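Local coordinates for variable region-containing chitin-binding protein 3 (Branchiostoma floridae, PDB 1XT5) that probably binds chitin and may hydrolyse it as a whole protein, here represented by its first, immunoglobulin V-type domain, part of an innate immune receptor of amphioxus, at residues G104-C109 with S126-V131. Numbering follows the deposited sequence.
Sequences GGRYWC and SVVLKV
The indole of Trp-108 lies against the side chain of Ser-126, whose CB sits over the centre of the six-membered ring, 3.5 Å from its centroid and 9° off the ring normal, a close CH-pi contact. The ring's NE1 is engaged elsewhere, by the carbonyl of Gly-44. The same Ser-126 CB also touches the aliphatic part of Arg-106, whose CG comes to 3.5 Å from a direction roughly at right angles to that of the ring. Arg-106 stretches its chain out as far as CD, then bends at chi3 (-60°), which swings the guanidinium over toward the neighbouring strand. There Arg-106 NH1 donates to Ser-126 OG at 2.9 Å, almost exactly in the guanidinium plane, while CG2 of Val-128 covers one face of the group near its rim. One bond in the plane and one methyl above it thus limit the rotation of the guanidinium. Both strands belong to the front sheet of an immunoglobulin V-set domain: 105-112 and 122-132 form the F-G hairpin, with strand 38-44 beyond the first and strand 13-17 running parallel to the second. Cys-109 carries the disulfide to Cys-26 that joins this sheet to the other. Two antiparallel hydrogen-bonded pairs, Gly-105 with Leu-129 and Tyr-107 with Val-127, knit the backbones together; Leu-129 N reaches Gly-105 O at 2.8 Å and Tyr-107 N reaches Val-127 O at 2.9 Å. On the buried face the ring of Tyr-107 brings CE1 to 3.7 Å from Leu-129 CB, meeting it obliquely, and its OH bonds to the carbonyl of Asp-103, so the phenol stays tethered beside the start of its own strand. Past the last bridge, Val-131 CG2 packs 3.4 Å from Gly-104 N.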
# COMPACT_ATOMS: atom_id res chain seq x y z
N GLY A 104 5.97 -9.92 -10.70
CA GLY A 104 7.16 -9.12 -10.53
C GLY A 104 6.97 -7.73 -11.05
O GLY A 104 6.24 -7.48 -12.03
N GLY A 105 7.63 -6.76 -10.42
CA GLY A 105 7.48 -5.39 -10.81
C GLY A 105 7.66 -4.46 -9.65
O GLY A 105 8.38 -4.77 -8.69
N ARG A 106 6.99 -3.32 -9.74
CA ARG A 106 7.17 -2.23 -8.81
C ARG A 106 5.85 -1.88 -8.13
O ARG A 106 4.88 -1.55 -8.83
CB ARG A 106 7.75 -1.02 -9.51
CG ARG A 106 8.14 0.12 -8.56
CD ARG A 106 8.97 1.18 -9.23
NE ARG A 106 10.22 0.66 -9.77
CZ ARG A 106 11.35 0.54 -9.13
NH1 ARG A 106 11.45 0.84 -7.85
NH2 ARG A 106 12.43 0.09 -9.75
N TYR A 107 5.81 -1.94 -6.82
CA TYR A 107 4.62 -1.73 -6.04
C TYR A 107 4.78 -0.48 -5.19
O TYR A 107 5.68 -0.38 -4.36
CB TYR A 107 4.37 -2.96 -5.13
CG TYR A 107 3.97 -4.18 -5.89
CD1 TYR A 107 4.86 -4.97 -6.56
CD2 TYR A 107 2.62 -4.57 -5.96
CE1 TYR A 107 4.48 -6.08 -7.28
CE2 TYR A 107 2.20 -5.68 -6.65
CZ TYR A 107 3.16 -6.46 -7.31
OH TYR A 107 2.74 -7.55 -8.00
N TRP A 108 3.90 0.48 -5.40
CA TRP A 108 3.92 1.74 -4.68
C TRP A 108 2.97 1.66 -3.50
O TRP A 108 1.78 1.39 -3.67
CB TRP A 108 3.46 2.88 -5.62
CG TRP A 108 4.45 3.11 -6.70
CD1 TRP A 108 4.52 2.45 -7.92
CD2 TRP A 108 5.55 4.02 -6.67
NE1 TRP A 108 5.59 2.90 -8.63
CE2 TRP A 108 6.24 3.85 -7.91
CE3 TRP A 108 6.04 4.91 -5.78
CZ2 TRP A 108 7.37 4.59 -8.21
CZ3 TRP A 108 7.16 5.65 -6.07
CH2 TRP A 108 7.82 5.49 -7.29
N CYS A 109 3.52 1.97 -2.31
CA CYS A 109 2.72 2.19 -1.11
C CYS A 109 2.48 3.70 -1.04
O CYS A 109 3.41 4.46 -0.83
CB CYS A 109 3.50 1.71 0.10
SG CYS A 109 2.50 1.93 1.60
N SER A 126 8.22 3.05 -3.38
CA SER A 126 8.04 1.78 -4.09
C SER A 126 8.92 0.68 -3.51
O SER A 126 10.02 0.89 -3.02
CB SER A 126 8.29 1.92 -5.59
OG SER A 126 9.67 1.95 -5.92
N VAL A 127 8.38 -0.54 -3.65
CA VAL A 127 9.06 -1.77 -3.29
C VAL A 127 9.02 -2.67 -4.55
O VAL A 127 7.95 -2.93 -5.07
CB VAL A 127 8.36 -2.48 -2.13
CG1 VAL A 127 9.15 -3.70 -1.70
CG2 VAL A 127 8.18 -1.54 -0.94
N VAL A 128 10.19 -3.08 -5.00
CA VAL A 128 10.25 -4.02 -6.10
C VAL A 128 10.00 -5.41 -5.64
O VAL A 128 10.54 -5.83 -4.59
CB VAL A 128 11.67 -3.90 -6.78
CG1 VAL A 128 11.92 -5.05 -7.72
CG2 VAL A 128 11.78 -2.60 -7.52
N LEU A 129 9.22 -6.15 -6.39
CA LEU A 129 9.01 -7.57 -6.18
C LEU A 129 9.75 -8.34 -7.31
O LEU A 129 9.42 -8.15 -8.47
CB LEU A 129 7.55 -7.92 -6.23
CG LEU A 129 7.23 -9.43 -6.07
CD1 LEU A 129 7.81 -9.98 -4.79
CD2 LEU A 129 5.72 -9.61 -6.20
N LYS A 130 10.71 -9.13 -6.90
CA LYS A 130 11.40 -10.07 -7.77
C LYS A 130 10.79 -11.43 -7.60
O LYS A 130 10.59 -11.93 -6.47
CB LYS A 130 12.89 -10.15 -7.45
CG LYS A 130 13.68 -8.92 -7.72
CD LYS A 130 15.11 -9.07 -7.19
CE LYS A 130 16.08 -8.09 -7.67
NZ LYS A 130 17.45 -8.21 -7.08
N VAL A 131 10.40 -12.05 -8.71
CA VAL A 131 9.85 -13.40 -8.72
C VAL A 131 10.95 -14.32 -9.19
O VAL A 131 11.36 -14.24 -10.33
CB VAL A 131 8.56 -13.50 -9.53
CG1 VAL A 131 8.01 -14.92 -9.50
CG2 VAL A 131 7.53 -12.49 -9.05